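Local coordinates for protein superoxide dismutase [Fe] (Aquifex pyrophilus, PDB 1COJ) that destroys superoxide radicals, converting them to hydrogen peroxide and oxygen at an iron centre carried by each subunit of a homotetramer, at residues F73-M87 with H148-I162. Residues are numbered along the deposited sequence; the frame is centred on the assembly and turned at random.
Sequences FNYMGVVLHELYFGM and HNVYNLTGLIPLIVI. With FE (Fe (III) ion), chain B.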
ATOM      1  N   PHE A  73      -2.327  11.947   1.643  1.00  7.29           N
ATOM      2  CA  PHE A  73      -1.885  11.894   0.252  1.00  7.36           C
ATOM      3  C   PHE A  73      -1.756  13.297  -0.331  1.00  8.54           C
ATOM      4  O   PHE A  73      -0.709  13.664  -0.877  1.00  6.24           O
ATOM      5  CB  PHE A  73      -2.863  11.076  -0.600  1.00  6.72           C
ATOM      6  CG  PHE A  73      -2.434  10.920  -2.035  1.00  7.48           C
ATOM      7  CD1 PHE A  73      -1.443  10.006  -2.382  1.00  5.95           C
ATOM      8  CD2 PHE A  73      -2.999  11.714  -3.034  1.00  8.58           C
ATOM      9  CE1 PHE A  73      -1.018   9.880  -3.704  1.00  9.76           C
ATOM     10  CE2 PHE A  73      -2.583  11.599  -4.357  1.00  8.89           C
ATOM     11  CZ  PHE A  73      -1.588  10.683  -4.695  1.00  9.20           C
ATOM     12  N   ASN A  74      -2.812  14.086  -0.177  1.00  6.69           N
ATOM     13  CA  ASN A  74      -2.830  15.435  -0.712  1.00  8.96           C
ATOM     14  C   ASN A  74      -1.958  16.438   0.031  1.00  9.15           C
ATOM     15  O   ASN A  74      -1.256  17.236  -0.600  1.00  8.65           O
ATOM     16  CB  ASN A  74      -4.274  15.928  -0.862  1.00  8.73           C
ATOM     17  CG  ASN A  74      -5.038  15.158  -1.938  1.00 10.10           C
ATOM     18  OD1 ASN A  74      -5.842  14.278  -1.641  1.00 12.97           O
ATOM     19  ND2 ASN A  74      -4.764  15.475  -3.186  1.00  5.49           N
ATOM     20  N   TYR A  75      -1.940  16.364   1.359  1.00  8.46           N
ATOM     21  CA  TYR A  75      -1.121  17.293   2.126  1.00  8.42           C
ATOM     22  C   TYR A  75       0.353  17.062   1.833  1.00  8.43           C
ATOM     23  O   TYR A  75       1.114  18.018   1.674  1.00  7.32           O
ATOM     24  CB  TYR A  75      -1.397  17.177   3.625  1.00  8.47           C
ATOM     25  CG  TYR A  75      -0.713  18.251   4.443  1.00  7.44           C
ATOM     26  CD1 TYR A  75      -0.943  19.606   4.193  1.00  8.62           C
ATOM     27  CD2 TYR A  75       0.178  17.913   5.457  1.00  8.31           C
ATOM     28  CE1 TYR A  75      -0.296  20.599   4.933  1.00  8.78           C
ATOM     29  CE2 TYR A  75       0.831  18.895   6.204  1.00  8.44           C
ATOM     30  CZ  TYR A  75       0.590  20.234   5.937  1.00  9.25           C
ATOM     31  OH  TYR A  75       1.243  21.204   6.665  1.00  9.57           O
ATOM     32  N   MET A  76       0.760  15.796   1.768  1.00  7.76           N
ATOM     33  CA  MET A  76       2.151  15.481   1.462  1.00  8.60           C
ATOM     34  C   MET A  76       2.449  15.895   0.028  1.00  9.81           C
ATOM     35  O   MET A  76       3.553  16.342  -0.280  1.00  9.79           O
ATOM     36  CB  MET A  76       2.448  13.996   1.679  1.00  7.53           C
ATOM     37  CG  MET A  76       2.623  13.615   3.143  1.00  8.92           C
ATOM     38  SD  MET A  76       4.076  14.372   3.904  1.00 12.88           S
ATOM     39  CE  MET A  76       3.388  15.869   4.641  1.00  8.88           C
ATOM     40  N   GLY A  77       1.449  15.757  -0.839  1.00 10.86           N
ATOM     41  CA  GLY A  77       1.602  16.164  -2.224  1.00 10.71           C
ATOM     42  C   GLY A  77       1.933  17.646  -2.264  1.00 11.29           C
ATOM     43  O   GLY A  77       2.827  18.060  -2.994  1.00 11.43           O
ATOM     44  N   VAL A  78       1.241  18.441  -1.451  1.00 10.16           N
ATOM     45  CA  VAL A  78       1.500  19.879  -1.386  1.00 10.06           C
ATOM     46  C   VAL A  78       2.908  20.172  -0.836  1.00 11.88           C
ATOM     47  O   VAL A  78       3.749  20.767  -1.519  1.00 10.14           O
ATOM     48  CB  VAL A  78       0.451  20.607  -0.486  1.00  9.18           C
ATOM     49  CG1 VAL A  78       0.816  22.078  -0.298  1.00  7.19           C
ATOM     50  CG2 VAL A  78      -0.945  20.485  -1.082  1.00  7.36           C
ATOM     51  N   VAL A  79       3.157  19.723   0.392  1.00 10.63           N
ATOM     52  CA  VAL A  79       4.422  19.951   1.079  1.00 10.32           C
ATOM     53  C   VAL A  79       5.660  19.508   0.304  1.00  8.92           C
ATOM     54  O   VAL A  79       6.603  20.288   0.140  1.00  9.38           O
ATOM     55  CB  VAL A  79       4.417  19.283   2.478  1.00 11.86           C
ATOM     56  CG1 VAL A  79       5.794  19.371   3.113  1.00 13.35           C
ATOM     57  CG2 VAL A  79       3.391  19.962   3.381  1.00 14.14           C
ATOM     58  N   LEU A  80       5.656  18.268  -0.172  1.00  9.33           N
ATOM     59  CA  LEU A  80       6.791  17.729  -0.915  1.00  8.55           C
ATOM     60  C   LEU A  80       7.067  18.526  -2.187  1.00  9.36           C
ATOM     61  O   LEU A  80       8.225  18.780  -2.518  1.00  7.46           O
ATOM     62  CB  LEU A  80       6.572  16.244  -1.217  1.00 10.02           C
ATOM     63  CG  LEU A  80       7.115  15.216  -0.208  1.00 13.00           C
ATOM     64  CD1 LEU A  80       7.233  15.770   1.197  1.00 15.89           C
ATOM     65  CD2 LEU A  80       6.245  13.970  -0.235  1.00 12.41           C
ATOM     66  N   HIS A  81       6.012  18.944  -2.882  1.00  9.33           N
ATOM     67  CA  HIS A  81       6.194  19.734  -4.095  1.00  9.62           C
ATOM     68  C   HIS A  81       6.765  21.113  -3.786  1.00  9.86           C
ATOM     69  O   HIS A  81       7.628  21.606  -4.514  1.00 12.47           O
ATOM     70  CB  HIS A  81       4.894  19.846  -4.894  1.00  6.29           C
ATOM     71  CG  HIS A  81       4.623  18.651  -5.755  1.00  9.37           C
ATOM     72  ND1 HIS A  81       3.860  17.576  -5.359  1.00  8.37           N
ATOM     73  CD2 HIS A  81       5.096  18.330  -6.984  1.00  9.99           C
ATOM     74  CE1 HIS A  81       3.900  16.656  -6.323  1.00 12.91           C
ATOM     75  NE2 HIS A  81       4.637  17.068  -7.331  1.00 13.98           N
ATOM     76  N   GLU A  82       6.326  21.715  -2.685  1.00 10.56           N
ATOM     77  CA  GLU A  82       6.837  23.027  -2.309  1.00  9.69           C
ATOM     78  C   GLU A  82       8.318  22.956  -1.952  1.00  9.40           C
ATOM     79  O   GLU A  82       9.081  23.873  -2.264  1.00 10.64           O
ATOM     80  CB  GLU A  82       6.019  23.620  -1.167  1.00  8.92           C
ATOM     81  CG  GLU A  82       4.609  23.956  -1.598  1.00  8.95           C
ATOM     82  CD  GLU A  82       3.804  24.675  -0.537  1.00 13.14           C
ATOM     83  OE1 GLU A  82       2.713  25.166  -0.882  1.00 13.92           O
ATOM     84  OE2 GLU A  82       4.244  24.749   0.630  1.00 15.18           O
ATOM     85  N   LEU A  83       8.725  21.859  -1.324  1.00  9.24           N
ATOM     86  CA  LEU A  83      10.124  21.659  -0.954  1.00  8.24           C
ATOM     87  C   LEU A  83      10.967  21.387  -2.202  1.00  8.80           C
ATOM     88  O   LEU A  83      12.132  21.777  -2.284  1.00  9.71           O
ATOM     89  CB  LEU A  83      10.246  20.487   0.026  1.00  9.70           C
ATOM     90  CG  LEU A  83       9.675  20.684   1.434  1.00  9.60           C
ATOM     91  CD1 LEU A  83       9.579  19.351   2.150  1.00 10.78           C
ATOM     92  CD2 LEU A  83      10.551  21.648   2.219  1.00 11.63           C
ATOM     93  N   TYR A  84      10.351  20.724  -3.175  1.00  9.17           N
ATOM     94  CA  TYR A  84      10.997  20.382  -4.437  1.00  9.68           C
ATOM     95  C   TYR A  84      11.236  21.617  -5.318  1.00 11.39           C
ATOM     96  O   TYR A  84      12.377  21.939  -5.651  1.00 11.55           O
ATOM     97  CB  TYR A  84      10.134  19.343  -5.161  1.00  6.55           C
ATOM     98  CG  TYR A  84      10.550  18.992  -6.572  1.00  8.88           C
ATOM     99  CD1 TYR A  84      11.648  18.171  -6.817  1.00  8.30           C
ATOM    100  CD2 TYR A  84       9.801  19.430  -7.663  1.00  8.48           C
ATOM    101  CE1 TYR A  84      11.985  17.785  -8.114  1.00  8.15           C
ATOM    102  CE2 TYR A  84      10.129  19.053  -8.964  1.00  9.96           C
ATOM    103  CZ  TYR A  84      11.216  18.225  -9.182  1.00 10.72           C
ATOM    104  OH  TYR A  84      11.487  17.779 -10.458  1.00 10.93           O
ATOM    105  N   PHE A  85      10.163  22.317  -5.673  1.00 11.51           N
ATOM    106  CA  PHE A  85      10.275  23.510  -6.508  1.00 12.14           C
ATOM    107  C   PHE A  85      11.101  24.600  -5.835  1.00 11.57           C
ATOM    108  O   PHE A  85      11.940  25.243  -6.472  1.00 12.33           O
ATOM    109  CB  PHE A  85       8.886  24.059  -6.843  1.00 11.42           C
ATOM    110  CG  PHE A  85       8.075  23.168  -7.741  1.00 11.61           C
ATOM    111  CD1 PHE A  85       8.596  22.717  -8.949  1.00 11.54           C
ATOM    112  CD2 PHE A  85       6.782  22.791  -7.384  1.00 11.11           C
ATOM    113  CE1 PHE A  85       7.846  21.908  -9.791  1.00 12.50           C
ATOM    114  CE2 PHE A  85       6.021  21.980  -8.222  1.00 11.34           C
ATOM    115  CZ  PHE A  85       6.553  21.539  -9.427  1.00 12.72           C
ATOM    116  N   GLY A  86      10.886  24.772  -4.533  1.00 10.77           N
ATOM    117  CA  GLY A  86      11.591  25.787  -3.771  1.00 11.26           C
ATOM    118  C   GLY A  86      13.101  25.680  -3.712  1.00 11.51           C
ATOM    119  O   GLY A  86      13.781  26.660  -3.406  1.00 12.59           O
ATOM    120  N   MET A  87      13.641  24.508  -4.019  1.00 10.22           N
ATOM    121  CA  MET A  87      15.083  24.340  -3.972  1.00 12.15           C
ATOM    122  C   MET A  87      15.740  24.270  -5.347  1.00 11.74           C
ATOM    123  O   MET A  87      16.894  23.858  -5.457  1.00 13.12           O
ATOM    124  CB  MET A  87      15.458  23.109  -3.141  1.00 11.99           C
ATOM    125  CG  MET A  87      15.031  21.777  -3.742  1.00 13.43           C
ATOM    126  SD  MET A  87      15.598  20.380  -2.767  1.00 13.68           S
ATOM    127  CE  MET A  87      17.308  20.324  -3.234  1.00 14.06           C
ATOM    128  N   HIS A 148       3.273   9.826  -2.285  1.00  6.69           N
ATOM    129  CA  HIS A 148       3.350  10.964  -1.366  1.00  7.41           C
ATOM    130  C   HIS A 148       3.207  10.546   0.096  1.00  7.70           C
ATOM    131  O   HIS A 148       3.844  11.127   0.973  1.00  7.33           O
ATOM    132  CB  HIS A 148       2.252  11.995  -1.665  1.00  8.12           C
ATOM    133  CG  HIS A 148       2.205  12.451  -3.090  1.00 10.72           C
ATOM    134  ND1 HIS A 148       3.328  12.794  -3.807  1.00 10.67           N
ATOM    135  CD2 HIS A 148       1.153  12.647  -3.927  1.00  9.96           C
ATOM    136  CE1 HIS A 148       2.980  13.173  -5.025  1.00  9.93           C
ATOM    137  NE2 HIS A 148       1.663  13.092  -5.121  1.00 10.39           N
ATOM    138  N   ASN A 149       2.392   9.521   0.340  1.00  8.62           N
ATOM    139  CA  ASN A 149       2.110   9.047   1.696  1.00  8.66           C
ATOM    140  C   ASN A 149       2.429   7.574   1.969  1.00  9.60           C
ATOM    141  O   ASN A 149       1.791   6.938   2.816  1.00  8.55           O
ATOM    142  CB  ASN A 149       0.633   9.321   2.031  1.00  7.43           C
ATOM    143  CG  ASN A 149      -0.350   8.584   1.099  1.00  9.54           C
ATOM    144  OD1 ASN A 149      -1.553   8.590   1.334  1.00  9.32           O
ATOM    145  ND2 ASN A 149       0.163   7.940   0.066  1.00  8.68           N
ATOM    146  N   VAL A 150       3.418   7.027   1.272  1.00  7.96           N
ATOM    147  CA  VAL A 150       3.782   5.628   1.475  1.00  8.67           C
ATOM    148  C   VAL A 150       5.281   5.478   1.711  1.00  8.18           C
ATOM    149  O   VAL A 150       6.084   5.761   0.819  1.00  6.84           O
ATOM    150  CB  VAL A 150       3.337   4.734   0.284  1.00  8.26           C
ATOM    151  CG1 VAL A 150       3.822   3.306   0.477  1.00  7.96           C
ATOM    152  CG2 VAL A 150       1.822   4.750   0.154  1.00  7.44           C
ATOM    153  N   TYR A 151       5.626   5.016   2.916  1.00  6.88           N
ATOM    154  CA  TYR A 151       6.999   4.775   3.397  1.00  8.29           C
ATOM    155  C   TYR A 151       7.688   5.981   4.043  1.00  7.76           C
ATOM    156  O   TYR A 151       8.880   5.930   4.365  1.00  7.72           O
ATOM    157  CB  TYR A 151       7.893   4.146   2.313  1.00  7.58           C
ATOM    158  CG  TYR A 151       7.365   2.833   1.754  1.00  8.35           C
ATOM    159  CD1 TYR A 151       7.660   2.440   0.444  1.00  8.98           C
ATOM    160  CD2 TYR A 151       6.548   1.998   2.523  1.00  7.62           C
ATOM    161  CE1 TYR A 151       7.147   1.249  -0.086  1.00  8.09           C
ATOM    162  CE2 TYR A 151       6.032   0.809   2.008  1.00  8.32           C
ATOM    163  CZ  TYR A 151       6.328   0.439   0.702  1.00 10.88           C
ATOM    164  OH  TYR A 151       5.774  -0.709   0.170  1.00 13.15           O
ATOM    165  N   ASN A 152       6.928   7.053   4.257  1.00  7.69           N
ATOM    166  CA  ASN A 152       7.463   8.261   4.876  1.00  8.58           C
ATOM    167  C   ASN A 152       7.852   7.935   6.306  1.00 10.74           C
ATOM    168  O   ASN A 152       7.101   7.261   7.014  1.00 12.42           O
ATOM    169  CB  ASN A 152       6.406   9.374   4.971  1.00  9.39           C
ATOM    170  CG  ASN A 152       5.656   9.612   3.677  1.00 12.06           C
ATOM    171  OD1 ASN A 152       5.064   8.698   3.114  1.00 13.82           O
ATOM    172  ND2 ASN A 152       5.641  10.854   3.225  1.00 11.22           N
ATOM    173  N   LEU A 153       9.009   8.423   6.739  1.00 10.56           N
ATOM    174  CA  LEU A 153       9.425   8.220   8.116  1.00  9.51           C
ATOM    175  C   LEU A 153       8.839   9.355   8.957  1.00 10.85           C
ATOM    176  O   LEU A 153       8.930  10.532   8.586  1.00  9.51           O
ATOM    177  CB  LEU A 153      10.951   8.220   8.241  1.00 10.36           C
ATOM    178  CG  LEU A 153      11.726   7.015   7.709  1.00  9.89           C
ATOM    179  CD1 LEU A 153      13.210   7.301   7.806  1.00 14.75           C
ATOM    180  CD2 LEU A 153      11.382   5.758   8.490  1.00  9.58           C
ATOM    181  N   THR A 154       8.185   8.997  10.054  1.00  9.48           N
ATOM    182  CA  THR A 154       7.613   9.979  10.962  1.00 10.24           C
ATOM    183  C   THR A 154       8.764  10.815  11.538  1.00 11.10           C
ATOM    184  O   THR A 154       9.863  10.295  11.758  1.00 12.01           O
ATOM    185  CB  THR A 154       6.882   9.263  12.134  1.00 11.07           C
ATOM    186  OG1 THR A 154       5.717   8.592  11.645  1.00 11.43           O
ATOM    187  CG2 THR A 154       6.466  10.251  13.206  1.00  9.40           C
ATOM    188  N   GLY A 155       8.531  12.114  11.711  1.00 11.23           N
ATOM    189  CA  GLY A 155       9.533  12.996  12.288  1.00 11.96           C
ATOM    190  C   GLY A 155      10.668  13.513  11.422  1.00 12.48           C
ATOM    191  O   GLY A 155      11.340  14.469  11.801  1.00 15.76           O
ATOM    192  N   LEU A 156      10.870  12.914  10.255  1.00 11.43           N
ATOM    193  CA  LEU A 156      11.953  13.316   9.361  1.00 11.52           C
ATOM    194  C   LEU A 156      11.865  14.772   8.892  1.00 10.55           C
ATOM    195  O   LEU A 156      10.816  15.217   8.429  1.00 11.29           O
ATOM    196  CB  LEU A 156      11.997  12.379   8.142  1.00 11.56           C
ATOM    197  CG  LEU A 156      13.200  12.499   7.199  1.00 12.03           C
ATOM    198  CD1 LEU A 156      14.392  11.809   7.817  1.00 11.86           C
ATOM    199  CD2 LEU A 156      12.891  11.867   5.861  1.00 14.55           C
ATOM    200  N   ILE A 157      12.963  15.513   9.038  1.00  8.96           N
ATOM    201  CA  ILE A 157      13.024  16.902   8.583  1.00  9.49           C
ATOM    202  C   ILE A 157      13.732  16.835   7.227  1.00  9.23           C
ATOM    203  O   ILE A 157      14.927  16.549   7.156  1.00  9.96           O
ATOM    204  CB  ILE A 157      13.827  17.790   9.556  1.00 10.95           C
ATOM    205  CG1 ILE A 157      13.210  17.721  10.955  1.00 10.61           C
ATOM    206  CG2 ILE A 157      13.824  19.237   9.072  1.00  9.55           C
ATOM    207  CD1 ILE A 157      14.019  18.433  12.013  1.00 13.08           C
ATOM    208  N   PRO A 158      12.994  17.077   6.130  1.00 11.42           N
ATOM    209  CA  PRO A 158      13.515  17.036   4.754  1.00 11.63           C
ATOM    210  C   PRO A 158      14.502  18.133   4.391  1.00 12.02           C
ATOM    211  O   PRO A 158      14.242  19.311   4.632  1.00 14.09           O
ATOM    212  CB  PRO A 158      12.250  17.175   3.899  1.00 11.09           C
ATOM    213  CG  PRO A 158      11.116  16.887   4.843  1.00 14.80           C
ATOM    214  CD  PRO A 158      11.583  17.481   6.129  1.00 10.74           C
ATOM    215  N   LEU A 159      15.608  17.746   3.765  1.00 11.59           N
ATOM    216  CA  LEU A 159      16.618  18.703   3.338  1.00 10.33           C
ATOM    217  C   LEU A 159      16.616  18.726   1.819  1.00 11.22           C
ATOM    218  O   LEU A 159      16.511  19.789   1.212  1.00 12.52           O
ATOM    219  CB  LEU A 159      18.006  18.317   3.858  1.00 10.66           C
ATOM    220  CG  LEU A 159      18.176  18.173   5.374  1.00 11.18           C
ATOM    221  CD1 LEU A 159      19.626  17.867   5.695  1.00 13.72           C
ATOM    222  CD2 LEU A 159      17.724  19.435   6.099  1.00 12.26           C
ATOM    223  N   ILE A 160      16.744  17.551   1.207  1.00 10.18           N
ATOM    224  CA  ILE A 160      16.733  17.434  -0.253  1.00 10.46           C
ATOM    225  C   ILE A 160      15.598  16.487  -0.635  1.00 11.79           C
ATOM    226  O   ILE A 160      15.506  15.374  -0.106  1.00 12.24           O
ATOM    227  CB  ILE A 160      18.072  16.881  -0.808  1.00 11.04           C
ATOM    228  CG1 ILE A 160      19.215  17.858  -0.515  1.00 12.28           C
ATOM    229  CG2 ILE A 160      17.952  16.612  -2.313  1.00  8.93           C
ATOM    230  CD1 ILE A 160      20.582  17.381  -1.004  1.00 10.99           C
ATOM    231  N   VAL A 161      14.737  16.934  -1.548  1.00 10.25           N
ATOM    232  CA  VAL A 161      13.590  16.145  -1.988  1.00 10.56           C
ATOM    233  C   VAL A 161      13.570  15.987  -3.510  1.00 11.46           C
ATOM    234  O   VAL A 161      13.536  16.977  -4.243  1.00 12.90           O
ATOM    235  CB  VAL A 161      12.264  16.811  -1.529  1.00 10.92           C
ATOM    236  CG1 VAL A 161      11.077  16.005  -1.988  1.00 13.10           C
ATOM    237  CG2 VAL A 161      12.243  16.950  -0.015  1.00 10.91           C
ATOM    238  N   ILE A 162      13.602  14.745  -3.980  1.00  9.86           N
ATOM    239  CA  ILE A 162      13.582  14.466  -5.412  1.00 10.03           C
ATOM    240  C   ILE A 162      12.290  13.750  -5.788  1.00  9.45           C
ATOM    241  O   ILE A 162      11.970  12.691  -5.241  1.00 10.38           O
ATOM    242  CB  ILE A 162      14.769  13.570  -5.856  1.00  9.67           C
ATOM    243  CG1 ILE A 162      16.093  14.127  -5.331  1.00 13.60           C
ATOM    244  CG2 ILE A 162      14.812  13.477  -7.384  1.00 11.47           C
ATOM    245  CD1 ILE A 162      17.310  13.286  -5.709  1.00 15.34           C
TER
HETATM  246 FE    FE B 213       5.289  15.584  -8.770  0.55 20.15          FE
HETATM  247  O   HOH W   1       4.939  14.018  -7.574  1.00 13.62           O
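H148 lies against helix 63-86 between F73, G77 and H81, and illustrates how an aromatic side chain outside the first shell can line a metal site: water 1, bound to the iron, lies in plane at the edge of its ring. From CB outward its atoms divide among F73, M76, G77 and H81, several sharing a neighbour. H148 CB sits 3.5 Å from F73 O and also touches M76 CB; H148 CG, set beside the backbone N by a chi1 of -53°, carries the ring over the helix so that G77 CA lies 3.9 Å from the H148 ring centroid, a CH-pi contact nearly on the ring normal. H148 CD2 rests over one face of the F73 ring, toward its rim, 3.5 Å from F73 CZ, the planes oblique at 49°. At the tip, H148 CE1 comes 3.8 Å from H81 CE1. Were F73 cut back to an alanine, H148 CD2 would probably lose that ring face and the N149 amide the edge beside it. Farther along, V161 CG2 packs on L83 CB, and V161 O, buried without a partner, lies in plane at the edge of the Y84 ring. H81 NE2 binds iron at 2.2 Å, while H81 ND1 donates to G77 O (2.6 Å), orienting the ligand. No hydrogen bond crosses between the segments, so the fit depends on shape, ring faces and edges, with the imidazole's rotation fixed by W128 at ND1 and Y35 at NE2.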